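PDB 2ARK: flavodoxin from Aquifex aeolicus, which probably serves as a low-potential electron donor to a number of redox enzymes, carrying electrons on a bound FMN cofactor. Local coordinates for residues M4-T13 and G34-A45. Sequence-based numbering, arbitrary orientation.
Sequences MGKVLVIYDT and GTEVRLKHVDEA
Gly5 to Tyr11 and Thr35 to His41 pair as parallel strands, their axes 4.7 Å apart and 23° from parallel, through eight backbone hydrogen bonds running from Gly5 N to Gly34 O at one end to Val42 N to Tyr11 O at the other. The bonds in the middle of the pair are straighter than those at its ends. Gly34, with positive phi, suits the turn into its strand. Beta-branched residues suit the face bearing Val7, Val9, Thr35 and Val37, because branching at CB favours the extended backbone and puts two branches at each position: Val7 CG2 lies 3.8 Å from Thr35 CG2, and Val9 CG2 meets Val37 CG1. Leu39 reaches further, its CD1 3.8 Å from Val9 CG1 and 3.7 Å from Tyr11 CE2. Tyr11 takes the crowded position between backbone N and carbonyl carbon (chi1 65°), which swings its ring across the neighbouring strand. One face thereby covers His41 CA, a CH-pi contact 4.0 Å from the ring centroid, while the imidazole turns its edge to the phenol in an offset edge-to-face pair, planes at 72°. An alanine in place of Tyr11 would remove this ring and is likely to leave His41 without its aromatic partner and Leu39 CD1 less well covered. On the reverse face, Ile10 CD1 packs 3.8 Å from Ala45 CB, whose small methyl suits the close approach, whereas the long chains of Arg38 and Lys40 lead their charged ends away from strand 5-11, Arg38 to a salt bridge with Asp49. These strands and helix 17-30 form the first beta-alpha-beta unit of the flavodoxin fold, with strand 35-41 beside strand 5-11, which pairs on its other edge with strand 55-61. Helix 17-30 covers Tyr11 and Val37, helix 148-168 touches Val7 and Thr35, and on the reverse face helix 47-52 packs on Leu8 and helix 69-78 on Ile10.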
loop_
_atom_site.group_PDB
_atom_site.type_symbol
_atom_site.label_atom_id
_atom_site.label_comp_id
_atom_site.label_asym_id
_atom_site.label_seq_id
_atom_site.Cartn_x
_atom_site.Cartn_y
_atom_site.Cartn_z
HETATM N N MSE A 4 32.928 -10.981 6.137
HETATM C CA MSE A 4 32.363 -9.634 6.236
HETATM C C MSE A 4 30.884 -9.668 5.863
HETATM O O MSE A 4 30.451 -10.507 5.071
HETATM C CB MSE A 4 33.089 -8.665 5.300
HETATM C CG MSE A 4 34.518 -8.354 5.662
HETATM SE SE MSE A 4 35.458 -7.270 4.256
HETATM C CE MSE A 4 34.985 -5.401 4.953
ATOM N N GLY A 5 30.106 -8.754 6.429
ATOM C CA GLY A 5 28.744 -8.519 5.957
ATOM C C GLY A 5 28.795 -8.039 4.521
ATOM O O GLY A 5 29.622 -7.219 4.167
ATOM N N LYS A 6 27.926 -8.582 3.684
ATOM C CA LYS A 6 27.901 -8.283 2.253
ATOM C C LYS A 6 26.632 -7.476 1.941
ATOM O O LYS A 6 25.511 -7.994 2.089
ATOM C CB LYS A 6 27.921 -9.590 1.443
ATOM C CG LYS A 6 29.262 -10.263 1.341
ATOM C CD LYS A 6 29.119 -11.743 1.617
ATOM C CE LYS A 6 29.033 -12.597 0.367
ATOM N NZ LYS A 6 28.540 -13.958 0.715
ATOM N N VAL A 7 26.829 -6.206 1.561
ATOM C CA VAL A 7 25.733 -5.275 1.258
ATOM C C VAL A 7 25.729 -4.817 -0.218
ATOM O O VAL A 7 26.747 -4.377 -0.761
ATOM C CB VAL A 7 25.747 -4.069 2.252
ATOM C CG1 VAL A 7 24.823 -2.942 1.810
ATOM C CG2 VAL A 7 25.348 -4.524 3.641
ATOM N N LEU A 8 24.579 -4.938 -0.865
ATOM C CA LEU A 8 24.380 -4.468 -2.246
ATOM C C LEU A 8 23.538 -3.217 -2.215
ATOM O O LEU A 8 22.409 -3.218 -1.696
ATOM C CB LEU A 8 23.648 -5.521 -3.085
ATOM C CG LEU A 8 23.826 -5.669 -4.603
ATOM C CD1 LEU A 8 22.506 -6.086 -5.231
ATOM C CD2 LEU A 8 24.464 -4.469 -5.408
ATOM N N VAL A 9 24.082 -2.134 -2.741
ATOM C CA VAL A 9 23.275 -0.949 -2.974
ATOM C C VAL A 9 23.049 -0.898 -4.475
ATOM O O VAL A 9 23.981 -0.728 -5.233
ATOM C CB VAL A 9 23.929 0.347 -2.438
ATOM C CG1 VAL A 9 22.981 1.565 -2.621
ATOM C CG2 VAL A 9 24.292 0.170 -0.986
ATOM N N ILE A 10 21.803 -1.081 -4.894
ATOM C CA ILE A 10 21.489 -1.106 -6.320
ATOM C C ILE A 10 20.459 -0.001 -6.568
ATOM O O ILE A 10 19.541 0.139 -5.783
ATOM C CB ILE A 10 21.012 -2.540 -6.744
ATOM C CG1 ILE A 10 20.824 -2.645 -8.233
ATOM C CG2 ILE A 10 19.716 -3.007 -5.993
ATOM C CD1 ILE A 10 19.901 -3.869 -8.586
ATOM N N TYR A 11 20.628 0.825 -7.606
ATOM C CA TYR A 11 19.719 1.995 -7.810
ATOM C C TYR A 11 19.432 2.229 -9.296
ATOM O O TYR A 11 20.246 1.904 -10.159
ATOM C CB TYR A 11 20.290 3.283 -7.168
ATOM C CG TYR A 11 21.556 3.705 -7.852
ATOM C CD1 TYR A 11 21.537 4.642 -8.876
ATOM C CD2 TYR A 11 22.767 3.091 -7.547
ATOM C CE1 TYR A 11 22.706 4.967 -9.571
ATOM C CE2 TYR A 11 23.927 3.425 -8.209
ATOM C CZ TYR A 11 23.893 4.363 -9.213
ATOM O OH TYR A 11 25.047 4.667 -9.883
ATOM N N ASP A 12 18.247 2.773 -9.574
ATOM C CA ASP A 12 17.954 3.422 -10.828
ATOM C C ASP A 12 17.928 4.924 -10.556
ATOM O O ASP A 12 17.866 5.353 -9.395
ATOM C CB ASP A 12 16.611 2.945 -11.374
ATOM C CG ASP A 12 16.412 3.302 -12.852
ATOM O OD1 ASP A 12 17.322 3.886 -13.459
ATOM O OD2 ASP A 12 15.337 3.044 -13.414
ATOM N N THR A 13 17.970 5.731 -11.610
ATOM C CA THR A 13 17.891 7.189 -11.472
ATOM C C THR A 13 17.421 7.868 -12.794
ATOM O O THR A 13 17.747 7.415 -13.886
ATOM C CB THR A 13 19.283 7.766 -10.955
ATOM O OG1 THR A 13 19.155 9.152 -10.654
ATOM C CG2 THR A 13 20.420 7.559 -11.986
ATOM N N GLY A 34 33.917 -3.955 8.993
ATOM C CA GLY A 34 33.747 -5.348 8.577
ATOM C C GLY A 34 32.481 -5.588 7.767
ATOM O O GLY A 34 31.945 -6.701 7.749
ATOM N N THR A 35 31.989 -4.529 7.128
ATOM C CA THR A 35 30.939 -4.628 6.144
ATOM C C THR A 35 31.529 -4.280 4.793
ATOM O O THR A 35 32.202 -3.254 4.614
ATOM C CB THR A 35 29.766 -3.683 6.446
ATOM O OG1 THR A 35 29.279 -3.931 7.771
ATOM C CG2 THR A 35 28.635 -3.869 5.427
ATOM N N GLU A 36 31.263 -5.161 3.840
ATOM C CA GLU A 36 31.669 -4.990 2.463
ATOM C C GLU A 36 30.470 -4.530 1.596
ATOM O O GLU A 36 29.365 -5.072 1.710
ATOM C CB GLU A 36 32.195 -6.311 1.979
ATOM C CG GLU A 36 32.904 -6.189 0.706
ATOM C CD GLU A 36 33.453 -7.501 0.260
ATOM O OE1 GLU A 36 33.005 -8.551 0.790
ATOM O OE2 GLU A 36 34.325 -7.468 -0.624
ATOM N N VAL A 37 30.699 -3.552 0.717
ATOM C CA VAL A 37 29.610 -2.935 -0.058
ATOM C C VAL A 37 29.853 -2.980 -1.585
ATOM O O VAL A 37 30.950 -2.722 -2.051
ATOM C CB VAL A 37 29.330 -1.475 0.451
ATOM C CG1 VAL A 37 28.231 -0.764 -0.363
ATOM C CG2 VAL A 37 28.964 -1.506 1.928
ATOM N N ARG A 38 28.821 -3.333 -2.346
ATOM C CA ARG A 38 28.872 -3.206 -3.799
ATOM C C ARG A 38 27.851 -2.129 -4.122
ATOM O O ARG A 38 26.735 -2.197 -3.613
ATOM C CB ARG A 38 28.528 -4.538 -4.491
ATOM C CG ARG A 38 29.693 -5.196 -5.106
ATOM C CD ARG A 38 29.942 -6.651 -4.693
ATOM N NE ARG A 38 29.497 -7.608 -5.697
ATOM C CZ ARG A 38 30.045 -8.798 -5.930
ATOM N NH1 ARG A 38 31.099 -9.223 -5.256
ATOM N NH2 ARG A 38 29.537 -9.564 -6.880
ATOM N N LEU A 39 28.242 -1.121 -4.912
ATOM C CA LEU A 39 27.313 -0.071 -5.410
ATOM C C LEU A 39 27.122 -0.201 -6.927
ATOM O O LEU A 39 28.089 -0.078 -7.702
ATOM C CB LEU A 39 27.850 1.308 -5.041
ATOM C CG LEU A 39 27.168 2.595 -5.506
ATOM C CD1 LEU A 39 25.680 2.711 -5.036
ATOM C CD2 LEU A 39 27.992 3.812 -5.066
ATOM N N LYS A 40 25.897 -0.492 -7.368
ATOM C CA LYS A 40 25.642 -0.641 -8.828
ATOM C C LYS A 40 24.421 0.122 -9.317
ATOM O O LYS A 40 23.426 0.158 -8.642
ATOM C CB LYS A 40 25.470 -2.114 -9.225
ATOM C CG LYS A 40 26.498 -3.087 -8.639
ATOM C CD LYS A 40 27.619 -3.448 -9.581
ATOM C CE LYS A 40 28.647 -4.352 -8.832
ATOM N NZ LYS A 40 29.616 -5.206 -9.679
ATOM N N HIS A 41 24.508 0.735 -10.490
ATOM C CA HIS A 41 23.319 1.149 -11.233
ATOM C C HIS A 41 22.609 -0.148 -11.746
ATOM O O HIS A 41 23.268 -1.162 -12.022
ATOM C CB HIS A 41 23.719 2.109 -12.374
ATOM C CG HIS A 41 22.575 2.562 -13.228
ATOM N ND1 HIS A 41 21.703 3.558 -12.844
ATOM C CD2 HIS A 41 22.159 2.157 -14.450
ATOM C CE1 HIS A 41 20.786 3.731 -13.783
ATOM N NE2 HIS A 41 21.037 2.889 -14.767
ATOM N N VAL A 42 21.280 -0.120 -11.846
ATOM C CA VAL A 42 20.518 -1.259 -12.364
ATOM C C VAL A 42 21.037 -1.867 -13.704
ATOM O O VAL A 42 21.029 -3.096 -13.852
ATOM C CB VAL A 42 18.988 -0.966 -12.432
ATOM C CG1 VAL A 42 18.668 0.111 -13.423
ATOM C CG2 VAL A 42 18.232 -2.202 -12.790
ATOM N N ASP A 43 21.482 -1.026 -14.653
ATOM C CA ASP A 43 22.006 -1.492 -15.951
ATOM C C ASP A 43 23.347 -2.210 -15.794
ATOM O O ASP A 43 23.751 -2.962 -16.679
ATOM C CB ASP A 43 22.303 -0.333 -16.906
ATOM C CG ASP A 43 21.081 0.474 -17.308
ATOM O OD1 ASP A 43 19.942 -0.062 -17.380
ATOM O OD2 ASP A 43 21.307 1.679 -17.574
ATOM N N GLU A 44 24.041 -1.937 -14.694
ATOM C CA GLU A 44 25.327 -2.530 -14.352
ATOM C C GLU A 44 25.150 -3.868 -13.631
ATOM O O GLU A 44 25.979 -4.747 -13.757
ATOM C CB GLU A 44 26.004 -1.571 -13.373
ATOM C CG GLU A 44 27.439 -1.192 -13.594
ATOM C CD GLU A 44 28.026 -0.388 -12.380
ATOM O OE1 GLU A 44 27.286 0.429 -11.728
ATOM O OE2 GLU A 44 29.252 -0.580 -12.104
ATOM N N ALA A 45 24.076 -4.000 -12.853
ATOM C CA ALA A 45 23.892 -5.082 -11.875
ATOM C C ALA A 45 23.608 -6.462 -12.459
ATOM O O ALA A 45 23.058 -6.586 -13.557
ATOM C CB ALA A 45 22.800 -4.713 -10.878
#